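Local coordinates for acetyl-CoA hydrolase/transferase family protein (Porphyromonas gingivalis, PDB 2NVV) that probably hydrolyses acetyl-CoA or transfers coenzyme A between acetate and another acid, and binds zinc, at residues Glu13-Asn18 with Val122-Val127; Gly25-Gly30 with Thr283-Asp288; Lys33-Ala38 with Gly208-Ser213; Lys420-Glu425 with Ala429-Lys434; Glu438-Ile443 with Gln458-Gly463. All coordinates share one frame; numbering follows the deposited sequence.

Interaction 1: residues Glu13-Asn18 with Val122-Val127; sequences EFVHHN and VAIIEV
Phe14 and Val15 meet Val122 and Ile124 where the loop after helix 8-12 tucks against an inner strand of the N-terminal alpha/beta domain. This domain is built on a seven-stranded parallel sheet, in which strand 122-127 runs between strands 20-23 and 154-160. At Phe14 it is the backbone that does the touching. Its carbonyl O lies 4.2 Å from Val122 CG1. Phe14 CB comes to 5.9 Å from Val122 CG2, and the ring beyond it leads farther away. That carbonyl also accepts a hydrogen bond from Arg154 NE, which ties the loop to the adjoining strand as well.

Val15 carries the apolar part of the contact. With chi1 at 177°, CG1 is turned opposite the backbone N, and CG2 is left beside that N as the methyl facing the strand. It lies 4.2 Å from Val122 CG1. Val21 and Ile39 also pack on the Val15 side chain, so the residue is a plug between the sheet and helix 35-47. Its carbonyl O accepts a hydrogen bond from Arg42 NE of the same helix.

Beyond Val15 the loop swings off toward the start of strand 20-23, and His16 through Asn18 lie too far away to take part. On the strand, the alternation of a beta chain puts Val122 and Ile124 on one face, and both offer methyls to Val15. Ile124 has to reach for it: chi2 of -69° bends the end of the chain round, bringing CD1 to 4.4 Å from Val15 CG2.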
# COMPACT_ATOMS: atom_id res chain seq x y z
N GLU A 13 5.98 -39.61 6.55
CA GLU A 13 5.03 -40.20 7.47
C GLU A 13 4.67 -39.23 8.59
O GLU A 13 3.65 -39.41 9.26
CB GLU A 13 5.59 -41.50 8.06
CG GLU A 13 5.81 -42.61 7.03
CD GLU A 13 6.30 -43.91 7.67
OE1 GLU A 13 5.62 -44.39 8.60
OE2 GLU A 13 7.35 -44.44 7.24
N PHE A 14 5.49 -38.20 8.78
CA PHE A 14 5.25 -37.21 9.82
C PHE A 14 4.26 -36.13 9.36
O PHE A 14 3.92 -35.23 10.13
CB PHE A 14 6.55 -36.54 10.25
CG PHE A 14 7.49 -37.46 10.98
CD1 PHE A 14 8.40 -38.26 10.28
CD2 PHE A 14 7.47 -37.53 12.37
CE1 PHE A 14 9.26 -39.12 10.96
CE2 PHE A 14 8.33 -38.38 13.05
CZ PHE A 14 9.23 -39.17 12.35
N VAL A 15 3.82 -36.23 8.11
CA VAL A 15 2.86 -35.28 7.56
C VAL A 15 1.54 -36.03 7.40
O VAL A 15 1.49 -37.09 6.78
CB VAL A 15 3.31 -34.74 6.18
CG1 VAL A 15 2.24 -33.83 5.60
CG2 VAL A 15 4.63 -33.99 6.32
N HIS A 16 0.48 -35.46 7.97
CA HIS A 16 -0.83 -36.10 7.92
C HIS A 16 -1.87 -35.21 7.24
O HIS A 16 -1.66 -34.01 7.06
CB HIS A 16 -1.29 -36.43 9.33
CG HIS A 16 -0.22 -37.04 10.17
ND1 HIS A 16 0.14 -38.37 10.06
CD2 HIS A 16 0.59 -36.51 11.11
CE1 HIS A 16 1.13 -38.62 10.90
NE2 HIS A 16 1.42 -37.51 11.55
N HIS A 17 -2.98 -35.81 6.85
CA HIS A 17 -4.04 -35.06 6.19
C HIS A 17 -4.47 -33.92 7.09
O HIS A 17 -4.57 -34.08 8.31
CB HIS A 17 -5.23 -35.97 5.89
CG HIS A 17 -6.47 -35.23 5.52
ND1 HIS A 17 -7.61 -35.26 6.30
CD2 HIS A 17 -6.75 -34.41 4.49
CE1 HIS A 17 -8.53 -34.49 5.76
NE2 HIS A 17 -8.03 -33.96 4.65
N ASN A 18 -4.73 -32.77 6.48
CA ASN A 18 -5.18 -31.59 7.19
C ASN A 18 -4.09 -30.88 7.99
O ASN A 18 -4.37 -29.91 8.71
CB ASN A 18 -6.34 -31.94 8.12
CG ASN A 18 -7.36 -30.82 8.21
OD1 ASN A 18 -7.99 -30.46 7.21
ND2 ASN A 18 -7.53 -30.27 9.42
N VAL A 122 4.07 -28.81 10.70
CA VAL A 122 5.43 -29.21 10.41
C VAL A 122 6.08 -28.23 9.44
O VAL A 122 5.40 -27.52 8.68
CB VAL A 122 5.48 -30.68 9.87
CG1 VAL A 122 4.11 -31.09 9.33
CG2 VAL A 122 6.52 -30.83 8.79
N ALA A 123 7.41 -28.16 9.52
CA ALA A 123 8.20 -27.31 8.65
C ALA A 123 9.20 -28.19 7.93
O ALA A 123 9.94 -28.94 8.57
CB ALA A 123 8.93 -26.26 9.49
N ILE A 124 9.19 -28.14 6.60
CA ILE A 124 10.15 -28.92 5.81
C ILE A 124 11.16 -27.88 5.34
O ILE A 124 10.78 -26.90 4.71
CB ILE A 124 9.52 -29.55 4.56
CG1 ILE A 124 8.12 -30.11 4.85
CG2 ILE A 124 10.43 -30.65 4.04
CD1 ILE A 124 8.08 -31.29 5.75
N ILE A 125 12.44 -28.07 5.66
CA ILE A 125 13.45 -27.11 5.25
C ILE A 125 14.68 -27.72 4.59
O ILE A 125 15.06 -28.85 4.89
CB ILE A 125 13.91 -26.26 6.46
CG1 ILE A 125 14.57 -27.15 7.51
CG2 ILE A 125 12.73 -25.54 7.07
CD1 ILE A 125 15.14 -26.40 8.70
N GLU A 126 15.29 -26.98 3.66
CA GLU A 126 16.52 -27.45 3.03
C GLU A 126 17.66 -26.74 3.75
O GLU A 126 17.62 -25.53 3.97
CB GLU A 126 16.56 -27.11 1.54
CG GLU A 126 17.83 -27.63 0.90
CD GLU A 126 17.95 -27.30 -0.56
OE1 GLU A 126 17.84 -28.24 -1.37
OE2 GLU A 126 18.15 -26.10 -0.88
N VAL A 127 18.70 -27.48 4.10
CA VAL A 127 19.80 -26.91 4.86
C VAL A 127 21.19 -27.19 4.31
O VAL A 127 21.41 -28.15 3.55
CB VAL A 127 19.69 -27.42 6.32
CG1 VAL A 127 20.86 -26.99 7.13
CG2 VAL A 127 18.41 -26.88 6.95

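Interaction 2: residues Gly25-Gly30 with Thr283-Asp288; sequences GFTPAG and TEVIQD
A phenyl edge turned to a carboxylate oxygen is the oddity here: CZ of Phe26 lies 3.9 Å from OE2 of Glu284, with that oxygen in the plane of the ring. Glu284 is the predicted active-site residue, the one expected to form the glutamyl-CoA thioester. Its carboxylate is turned 55° from the ring plane, so the two groups do not stack. The chain of Glu284 is extended beyond CG and passes the ring's rim, where its CB comes within 4.0 Å of Phe26 CE2. The same CE2 has Val285 CG1 at 3.9 Å, also near the ring plane. Phe26 reaches this place because its CG is swung opposite the backbone N (chi1 -166°), sending the ring out of the loop toward strand 285-286.

Thr27 adds its methyl, CG2, 4.2 Å from Val285 CG1. Its hydroxyl accepts from Ala29 N at 3.2 Å in an ST turn and is also hydrogen-bonded to Ser308 OG. Backbone bonding of Phe26 N to Ala29 O helps keep this short loop compact.

The loop belongs to the N-terminal half of the chain, and Val285 also touches Val259 of the predicted CoA site. OE2 of Glu284 has its strong polar partner in Asn337 ND2. The ring edge of Phe26 probably gives this oxygen at most a weak, favourable C-H contact while confining one side of the presumed nucleophile.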
# COMPACT_ATOMS: atom_id res chain seq x y z
N GLY A 25 12.91 -21.57 2.05
CA GLY A 25 13.26 -21.04 0.75
C GLY A 25 12.42 -19.91 0.20
O GLY A 25 11.40 -19.53 0.76
N PHE A 26 12.88 -19.35 -0.92
CA PHE A 26 12.19 -18.27 -1.61
C PHE A 26 12.50 -18.54 -3.07
O PHE A 26 13.65 -18.42 -3.49
CB PHE A 26 12.76 -16.93 -1.18
CG PHE A 26 11.91 -15.76 -1.58
CD1 PHE A 26 10.72 -15.50 -0.92
CD2 PHE A 26 12.32 -14.91 -2.60
CE1 PHE A 26 9.94 -14.40 -1.27
CE2 PHE A 26 11.56 -13.81 -2.96
CZ PHE A 26 10.37 -13.54 -2.30
N THR A 27 11.47 -18.91 -3.83
CA THR A 27 11.59 -19.31 -5.23
C THR A 27 12.18 -20.70 -5.03
O THR A 27 12.56 -21.05 -3.92
CB THR A 27 12.59 -18.46 -6.07
OG1 THR A 27 13.93 -18.91 -5.84
CG2 THR A 27 12.47 -16.99 -5.74
N PRO A 28 12.26 -21.52 -6.09
CA PRO A 28 12.83 -22.86 -5.91
C PRO A 28 14.03 -22.87 -4.97
O PRO A 28 14.19 -23.79 -4.17
CB PRO A 28 13.20 -23.26 -7.33
CG PRO A 28 12.11 -22.67 -8.12
CD PRO A 28 11.97 -21.27 -7.51
N ALA A 29 14.86 -21.84 -5.06
CA ALA A 29 16.05 -21.72 -4.21
C ALA A 29 15.73 -21.82 -2.70
O ALA A 29 14.87 -21.08 -2.20
CB ALA A 29 16.78 -20.41 -4.51
N GLY A 30 16.43 -22.72 -2.01
CA GLY A 30 16.23 -22.89 -0.57
C GLY A 30 15.05 -23.76 -0.16
O GLY A 30 14.76 -23.89 1.02
N THR A 283 16.78 -5.97 -3.20
CA THR A 283 15.69 -6.68 -3.90
C THR A 283 15.10 -7.86 -3.15
O THR A 283 15.31 -8.06 -1.96
CB THR A 283 16.15 -7.24 -5.27
OG1 THR A 283 17.49 -7.75 -5.14
CG2 THR A 283 16.10 -6.20 -6.33
N GLU A 284 14.32 -8.64 -3.90
CA GLU A 284 13.70 -9.84 -3.40
C GLU A 284 14.60 -10.98 -3.80
O GLU A 284 15.13 -11.69 -2.93
CB GLU A 284 12.34 -10.06 -4.05
CG GLU A 284 11.20 -9.33 -3.38
CD GLU A 284 9.92 -9.45 -4.17
OE1 GLU A 284 9.82 -8.81 -5.24
OE2 GLU A 284 9.03 -10.19 -3.74
N VAL A 285 14.79 -11.16 -5.10
CA VAL A 285 15.64 -12.24 -5.60
C VAL A 285 16.83 -11.75 -6.43
O VAL A 285 16.70 -10.94 -7.35
CB VAL A 285 14.80 -13.32 -6.39
CG1 VAL A 285 13.32 -12.97 -6.36
CG2 VAL A 285 15.29 -13.46 -7.81
N ILE A 286 18.01 -12.25 -6.08
CA ILE A 286 19.24 -11.90 -6.75
C ILE A 286 19.42 -12.90 -7.89
O ILE A 286 19.50 -14.10 -7.65
CB ILE A 286 20.42 -11.97 -5.76
CG1 ILE A 286 20.11 -11.07 -4.56
CG2 ILE A 286 21.70 -11.55 -6.43
CD1 ILE A 286 21.01 -11.29 -3.37
N GLN A 287 19.46 -12.39 -9.12
CA GLN A 287 19.61 -13.25 -10.29
C GLN A 287 21.00 -13.19 -10.90
O GLN A 287 21.87 -12.45 -10.44
CB GLN A 287 18.57 -12.89 -11.35
CG GLN A 287 18.73 -11.49 -11.92
CD GLN A 287 17.89 -10.45 -11.20
OE1 GLN A 287 16.79 -10.12 -11.64
NE2 GLN A 287 18.41 -9.93 -10.10
N ASP A 288 21.21 -13.97 -11.96
CA ASP A 288 22.49 -14.01 -12.65
C ASP A 288 22.93 -12.62 -13.08
O ASP A 288 24.07 -12.24 -12.88
CB ASP A 288 22.41 -14.90 -13.89
CG ASP A 288 22.29 -16.36 -13.56
OD1 ASP A 288 22.16 -17.18 -14.49
OD2 ASP A 288 22.33 -16.72 -12.37

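Interaction 3: residues Lys33-Ala38 with Gly208-Ser213; sequences KVVPAA and GVVRTS
The start of helix 35-47 packs here on strand 206-212, the last strand of the N-terminal parallel sheet, with Val34 and Val35 set against Val210 and Thr212. It is the helix-on-sheet packing of a Rossmann-like alpha/beta domain, made wholly of methyl groups.

Val34, just ahead of the helix, does most of the touching through one branch. Its CG1 sits between the backbone N and the carbonyl carbon (chi1 77°), which aims it at the strand while CG2 points elsewhere. CG1 lies 3.7 Å from Thr212 CG2, the two side chains sliding past each other in opposite directions, and 4.2 Å from Val210 CG1. Thr212 meets it with its methyl and not its hydroxyl; that methyl lies beside the residue's own backbone N.

Val35, the first residue of the helix, uses CG2, which comes within 4.1 Å of Val210 CG2. Val210 therefore serves both neighbours, one methyl for each, and fits into the corner where the loop becomes the helix. Arg211, between the two contacting strand residues, has its CB directed away from the helix, as the alternation of a beta strand requires.

Around this patch, Val34 also rests on Ala8, and Val210 on Ala11, of helix 8-12, which closes one flank. Val35 also packs on Ile156 of the next strand inward, 154-160. Lys33 N is held by Glu158 OE2 of that strand, so the turn into helix 35-47 is fastened to two neighbouring strands of the sheet.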
# COMPACT_ATOMS: atom_id res chain seq x y z
N LYS A 33 13.41 -30.53 -1.81
CA LYS A 33 13.20 -31.12 -3.13
C LYS A 33 12.85 -32.61 -3.20
O LYS A 33 12.44 -33.10 -4.26
CB LYS A 33 14.46 -30.87 -3.97
CG LYS A 33 14.86 -29.43 -4.07
CD LYS A 33 16.29 -29.30 -4.57
CE LYS A 33 16.69 -27.84 -4.73
NZ LYS A 33 16.73 -27.10 -3.44
N VAL A 34 13.00 -33.34 -2.10
CA VAL A 34 12.71 -34.77 -2.15
C VAL A 34 11.58 -35.24 -1.22
O VAL A 34 10.85 -36.19 -1.54
CB VAL A 34 14.01 -35.58 -1.88
CG1 VAL A 34 14.34 -35.57 -0.41
CG2 VAL A 34 13.87 -37.00 -2.40
N VAL A 35 11.39 -34.56 -0.10
CA VAL A 35 10.33 -34.96 0.81
C VAL A 35 8.93 -34.64 0.28
O VAL A 35 8.04 -35.49 0.34
CB VAL A 35 10.52 -34.32 2.20
CG1 VAL A 35 9.31 -34.63 3.09
CG2 VAL A 35 11.79 -34.86 2.84
N PRO A 36 8.71 -33.42 -0.24
CA PRO A 36 7.36 -33.12 -0.74
C PRO A 36 6.83 -34.13 -1.78
O PRO A 36 5.63 -34.37 -1.85
CB PRO A 36 7.50 -31.69 -1.30
CG PRO A 36 8.97 -31.51 -1.48
CD PRO A 36 9.58 -32.23 -0.33
N ALA A 37 7.73 -34.72 -2.56
CA ALA A 37 7.34 -35.71 -3.55
C ALA A 37 6.90 -36.99 -2.84
O ALA A 37 5.99 -37.69 -3.30
CB ALA A 37 8.50 -36.00 -4.49
N ALA A 38 7.55 -37.30 -1.72
CA ALA A 38 7.23 -38.49 -0.94
C ALA A 38 5.88 -38.30 -0.24
O ALA A 38 5.18 -39.27 0.06
CB ALA A 38 8.31 -38.75 0.08
N GLY A 208 13.65 -35.63 11.94
CA GLY A 208 14.56 -36.34 11.06
C GLY A 208 15.34 -35.48 10.07
O GLY A 208 14.91 -34.37 9.72
N VAL A 209 16.48 -36.00 9.64
CA VAL A 209 17.34 -35.32 8.67
C VAL A 209 17.55 -36.21 7.46
O VAL A 209 18.14 -37.29 7.56
CB VAL A 209 18.73 -34.98 9.26
CG1 VAL A 209 19.57 -34.28 8.20
CG2 VAL A 209 18.58 -34.08 10.49
N VAL A 210 17.07 -35.76 6.31
CA VAL A 210 17.20 -36.52 5.06
C VAL A 210 18.36 -35.96 4.26
O VAL A 210 18.40 -34.76 3.96
CB VAL A 210 15.91 -36.41 4.20
CG1 VAL A 210 16.02 -37.32 2.99
CG2 VAL A 210 14.68 -36.75 5.02
N ARG A 211 19.32 -36.81 3.92
CA ARG A 211 20.47 -36.36 3.16
C ARG A 211 20.12 -36.31 1.68
O ARG A 211 19.54 -37.25 1.14
CB ARG A 211 21.66 -37.29 3.36
CG ARG A 211 22.23 -37.31 4.76
CD ARG A 211 23.62 -37.94 4.75
NE ARG A 211 24.20 -38.09 6.09
CZ ARG A 211 23.90 -39.08 6.92
NH1 ARG A 211 23.04 -40.03 6.57
NH2 ARG A 211 24.49 -39.13 8.12
N THR A 212 20.47 -35.21 1.03
CA THR A 212 20.20 -35.07 -0.39
C THR A 212 21.42 -34.48 -1.09
O THR A 212 22.37 -34.05 -0.45
CB THR A 212 19.00 -34.13 -0.67
OG1 THR A 212 19.37 -32.78 -0.36
CG2 THR A 212 17.80 -34.53 0.18
N SER A 213 21.38 -34.49 -2.41
CA SER A 213 22.45 -33.92 -3.21
C SER A 213 21.73 -33.40 -4.43
O SER A 213 21.56 -34.11 -5.41
CB SER A 213 23.47 -34.99 -3.60
OG SER A 213 24.59 -34.40 -4.23

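Interaction 4: residues Lys420-Glu425 with Ala429-Lys434; sequences KVIISE and ADLRGK
Val421 and Ile422 pair with Asp430 and Ala429 in a tight antiparallel hairpin, strands 421-424 and 427-430, at one edge of the C-terminal mixed sheet. Ile422 and Ala429 form the hydrogen-bonded pair: Ala429 N gives to Ile422 O at 2.8 Å and Ile422 N to Ala429 O at 3.1 Å. A third rung, from Leu431 N to Lys420 O, closes the open end of the ladder. Val421 opposite Asp430 is the non-hydrogen-bonded pair.

Ile422 sends CG1 alongside its backbone N (chi1 -59°) and then runs straight, and its CD1 ends 3.8 Å from Leu431 CD2. The two side chains lean across each other on the face where Ala429 also lies, and Ile443 of helix 436-446 packs on all three.

On the other face, Val421 CG2 lies 4.0 Å from Asp430 OD1. At the end of the ladder, Lys420 CB lies 4.0 Å from Arg432 CG, and the bend at chi2 keeps CD beside the same atom, the chains crossing at about a right angle; Lys420 NZ goes on to the carbonyl O of His417, a zinc ligand.

Arg432 bends at chi3 (-63°) and folds back onto Asp430, gripping it side-on. Its NH1 is shared with Glu242, and Phe116 of the second subunit makes a cation-pi contact with the guanidinium. Asp430 OD1 is doubly held: Arg432 N closes an Asx turn from the anti side, while Arg432 NE, 2.9 Å away, lies on its syn lone pair. Arg432 NH1 meets the other oxygen, OD2, at 2.6 Å.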
# COMPACT_ATOMS: atom_id res chain seq x y z
N LYS A 420 4.11 5.66 -9.81
CA LYS A 420 4.71 6.95 -10.15
C LYS A 420 5.22 7.09 -11.58
O LYS A 420 5.12 8.17 -12.17
CB LYS A 420 5.85 7.26 -9.19
CG LYS A 420 5.48 7.12 -7.72
CD LYS A 420 4.26 7.95 -7.37
CE LYS A 420 3.87 7.78 -5.91
NZ LYS A 420 2.70 8.64 -5.58
N VAL A 421 5.76 6.01 -12.13
CA VAL A 421 6.29 6.04 -13.49
C VAL A 421 6.03 4.75 -14.25
O VAL A 421 6.10 3.66 -13.68
CB VAL A 421 7.81 6.27 -13.46
CG1 VAL A 421 8.34 6.40 -14.86
CG2 VAL A 421 8.13 7.49 -12.62
N ILE A 422 5.74 4.88 -15.54
CA ILE A 422 5.50 3.72 -16.40
C ILE A 422 6.43 3.83 -17.61
O ILE A 422 6.61 4.92 -18.18
CB ILE A 422 4.03 3.66 -16.88
CG1 ILE A 422 3.09 3.58 -15.68
CG2 ILE A 422 3.82 2.44 -17.75
CD1 ILE A 422 1.62 3.53 -16.05
N ILE A 423 7.02 2.71 -18.01
CA ILE A 423 7.94 2.72 -19.13
C ILE A 423 7.81 1.54 -20.09
O ILE A 423 7.82 0.38 -19.68
CB ILE A 423 9.40 2.74 -18.61
CG1 ILE A 423 9.63 4.01 -17.79
CG2 ILE A 423 10.38 2.65 -19.76
CD1 ILE A 423 10.95 4.03 -17.05
N SER A 424 7.68 1.82 -21.38
CA SER A 424 7.62 0.76 -22.39
C SER A 424 8.76 1.03 -23.38
O SER A 424 9.62 1.87 -23.12
CB SER A 424 6.26 0.74 -23.10
OG SER A 424 6.08 1.87 -23.93
N GLU A 425 8.78 0.33 -24.49
CA GLU A 425 9.83 0.54 -25.47
C GLU A 425 9.71 1.90 -26.17
O GLU A 425 10.68 2.42 -26.72
CB GLU A 425 9.82 -0.56 -26.53
CG GLU A 425 8.61 -0.57 -27.47
CD GLU A 425 7.36 -1.25 -26.91
OE1 GLU A 425 6.45 -1.54 -27.70
OE2 GLU A 425 7.28 -1.50 -25.69
N ALA A 429 6.56 7.54 -19.03
CA ALA A 429 5.47 8.42 -18.60
C ALA A 429 5.58 8.69 -17.11
O ALA A 429 5.24 7.85 -16.30
CB ALA A 429 4.12 7.79 -18.92
N ASP A 430 6.08 9.87 -16.77
CA ASP A 430 6.21 10.26 -15.37
C ASP A 430 4.83 10.74 -14.95
O ASP A 430 4.34 11.77 -15.42
CB ASP A 430 7.22 11.39 -15.22
CG ASP A 430 7.73 11.53 -13.81
OD1 ASP A 430 6.93 11.29 -12.87
OD2 ASP A 430 8.91 11.88 -13.63
N LEU A 431 4.21 9.99 -14.05
CA LEU A 431 2.86 10.29 -13.59
C LEU A 431 2.75 11.27 -12.43
O LEU A 431 1.65 11.74 -12.12
CB LEU A 431 2.17 8.98 -13.22
CG LEU A 431 1.59 8.08 -14.32
CD1 LEU A 431 2.38 8.19 -15.60
CD2 LEU A 431 1.53 6.66 -13.83
N ARG A 432 3.87 11.59 -11.80
CA ARG A 432 3.86 12.50 -10.65
C ARG A 432 3.35 13.90 -10.93
O ARG A 432 3.69 14.52 -11.92
CB ARG A 432 5.26 12.56 -10.02
CG ARG A 432 5.66 11.28 -9.30
CD ARG A 432 7.13 11.27 -8.97
NE ARG A 432 7.95 11.31 -10.18
CZ ARG A 432 9.27 11.31 -10.19
NH1 ARG A 432 9.91 11.34 -11.34
NH2 ARG A 432 9.96 11.27 -9.06
N GLY A 433 2.50 14.38 -10.03
CA GLY A 433 1.95 15.72 -10.16
C GLY A 433 0.88 15.87 -11.21
O GLY A 433 0.53 17.00 -11.57
N LYS A 434 0.34 14.76 -11.69
CA LYS A 434 -0.69 14.81 -12.72
C LYS A 434 -2.02 14.22 -12.30
O LYS A 434 -2.06 13.26 -11.52
CB LYS A 434 -0.20 14.09 -13.98
CG LYS A 434 0.85 14.88 -14.72
CD LYS A 434 1.54 14.06 -15.79
CE LYS A 434 2.53 14.95 -16.55
NZ LYS A 434 3.40 14.18 -17.48

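Interaction 5: residues Glu438-Ile443 with Gln458-Gly463; sequences ERAHEI and QYLELG
This is a small apolar contact with a CH-pi component, in which Leu460 packs on Ala440 and His441 where helix 436-446 lies beside the end of helix 453-459 in the C-terminal domain. Leu460 sits in a type I turn, Tyr459 to Leu462, that leads the chain out of its helix, and its CB points to the other helix.

One methyl, CD1, makes every close approach. It lies over a face of the His441 imidazole, 4.0 Å from the ring centroid and 19° off the normal, shifted toward the CE1-NE2 side; His441 CE1 is the nearest ring atom, at 3.8 Å. The same methyl stands 3.9 Å from Ala440 CB, so it sits in the corner formed by the methyl of one residue and the ring of the next. His441 brings its ring over by laying CG beside its own backbone N (chi1 -82°), and the two side chains then slide past each other in opposite directions.

A turn back in the helix, Arg437 adds polar ties on both sides: its carbonyl O is bonded to His441 ND1, and its NH2 to Leu460 O. Tyr459, next to Leu460, is held by Gln470 and Asn471.

Since a carbonyl oxygen can only accept, ND1 of His441 should carry a hydrogen, and that bond helps to fix the ring's rotation with its face to Leu460. Glu461 OE1, 5.1 Å from His441 NE2, could modestly favour a protonated ring.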
# COMPACT_ATOMS: atom_id res chain seq x y z
N GLU A 438 -4.40 14.22 -17.35
CA GLU A 438 -3.03 14.56 -17.71
C GLU A 438 -2.12 13.34 -17.77
O GLU A 438 -1.24 13.25 -18.62
CB GLU A 438 -2.47 15.60 -16.72
CG GLU A 438 -3.30 16.86 -16.68
CD GLU A 438 -3.02 17.71 -15.46
OE1 GLU A 438 -2.73 17.14 -14.39
OE2 GLU A 438 -3.11 18.96 -15.57
N ARG A 439 -2.33 12.38 -16.88
CA ARG A 439 -1.48 11.21 -16.91
C ARG A 439 -1.90 10.22 -18.01
O ARG A 439 -1.10 9.41 -18.48
CB ARG A 439 -1.41 10.57 -15.51
CG ARG A 439 -2.57 9.72 -15.08
CD ARG A 439 -2.25 9.07 -13.74
NE ARG A 439 -2.48 9.98 -12.62
CZ ARG A 439 -3.64 10.06 -11.97
NH1 ARG A 439 -3.78 10.92 -10.96
NH2 ARG A 439 -4.65 9.27 -12.32
N ALA A 440 -3.16 10.31 -18.44
CA ALA A 440 -3.64 9.45 -19.52
C ALA A 440 -3.00 9.91 -20.83
O ALA A 440 -2.54 9.10 -21.63
CB ALA A 440 -5.17 9.53 -19.62
N HIS A 441 -2.96 11.22 -21.06
CA HIS A 441 -2.34 11.72 -22.28
C HIS A 441 -0.85 11.46 -22.29
O HIS A 441 -0.26 11.19 -23.33
CB HIS A 441 -2.62 13.21 -22.45
CG HIS A 441 -3.97 13.49 -23.05
ND1 HIS A 441 -5.01 14.02 -22.32
CD2 HIS A 441 -4.44 13.28 -24.30
CE1 HIS A 441 -6.07 14.13 -23.10
NE2 HIS A 441 -5.75 13.69 -24.30
N GLU A 442 -0.23 11.54 -21.12
CA GLU A 442 1.20 11.27 -21.02
C GLU A 442 1.45 9.80 -21.33
O GLU A 442 2.33 9.46 -22.11
CB GLU A 442 1.70 11.62 -19.62
CG GLU A 442 3.18 11.37 -19.38
CD GLU A 442 4.08 12.26 -20.20
OE1 GLU A 442 5.31 12.21 -19.98
OE2 GLU A 442 3.58 13.00 -21.07
N ILE A 443 0.66 8.92 -20.72
CA ILE A 443 0.81 7.48 -20.94
C ILE A 443 0.53 7.11 -22.40
O ILE A 443 1.18 6.24 -22.96
CB ILE A 443 -0.16 6.66 -20.05
CG1 ILE A 443 0.26 6.77 -18.58
CG2 ILE A 443 -0.18 5.20 -20.50
CD1 ILE A 443 -0.67 6.06 -17.62
N GLN A 458 -9.59 8.63 -28.16
CA GLN A 458 -11.03 8.74 -28.41
C GLN A 458 -11.82 8.34 -27.17
O GLN A 458 -12.95 8.81 -26.95
CB GLN A 458 -11.44 7.83 -29.57
CG GLN A 458 -11.00 8.33 -30.93
CD GLN A 458 -11.44 7.39 -32.05
OE1 GLN A 458 -11.10 6.21 -32.05
NE2 GLN A 458 -12.21 7.92 -33.00
N TYR A 459 -11.24 7.47 -26.34
CA TYR A 459 -11.90 7.03 -25.13
C TYR A 459 -12.05 8.19 -24.15
O TYR A 459 -13.00 8.23 -23.37
CB TYR A 459 -11.10 5.91 -24.46
CG TYR A 459 -11.75 5.39 -23.20
CD1 TYR A 459 -12.87 4.55 -23.26
CD2 TYR A 459 -11.27 5.75 -21.94
CE1 TYR A 459 -13.49 4.10 -22.10
CE2 TYR A 459 -11.88 5.30 -20.77
CZ TYR A 459 -12.99 4.48 -20.86
OH TYR A 459 -13.58 4.05 -19.71
N LEU A 460 -11.11 9.12 -24.19
CA LEU A 460 -11.14 10.28 -23.30
C LEU A 460 -12.14 11.35 -23.75
O LEU A 460 -12.37 12.33 -23.03
CB LEU A 460 -9.75 10.89 -23.19
CG LEU A 460 -8.74 10.01 -22.47
CD1 LEU A 460 -7.34 10.60 -22.64
CD2 LEU A 460 -9.13 9.89 -20.99
N GLU A 461 -12.72 11.16 -24.93
CA GLU A 461 -13.68 12.12 -25.45
C GLU A 461 -15.06 11.51 -25.64
O GLU A 461 -15.75 11.86 -26.60
CB GLU A 461 -13.19 12.67 -26.79
CG GLU A 461 -11.79 13.27 -26.75
CD GLU A 461 -11.66 14.43 -25.76
OE1 GLU A 461 -10.52 14.95 -25.60
OE2 GLU A 461 -12.68 14.83 -25.14
N LEU A 462 -15.46 10.61 -24.75
CA LEU A 462 -16.75 9.96 -24.87
C LEU A 462 -17.86 10.63 -24.07
O LEU A 462 -18.91 10.03 -23.83
CB LEU A 462 -16.64 8.48 -24.49
CG LEU A 462 -15.79 7.62 -25.45
CD1 LEU A 462 -15.88 6.14 -25.07
CD2 LEU A 462 -16.26 7.84 -26.88
N GLY A 463 -17.61 11.87 -23.64
CA GLY A 463 -18.61 12.61 -22.90
C GLY A 463 -18.73 12.38 -21.40
O GLY A 463 -19.58 12.99 -20.76

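Interactions 1 and 3 share the seven-stranded parallel sheet of the N-terminal domain, their centres 10 Å apart; Glu126 OE1 to Lys33 NZ, a salt bridge, and Ile124 against Val35 join them directly. Their segments alternate along the chain. Interaction 3 is nested within the long loop closed by interaction 2, which lies nearer the chain's centre, its centre about 20 Å from that of interaction 3. Interactions 4 and 5 follow later in sequence, centres some 46 to 56 Å from those of 1 and 3, on the opposite side of the chain's centre. They abut through Ile422 on Ile443, as strand 427-430 leads into helix 436-446. Interaction 2 joins an N-terminal loop to mid-chain, at the predicted catalytic glutamate.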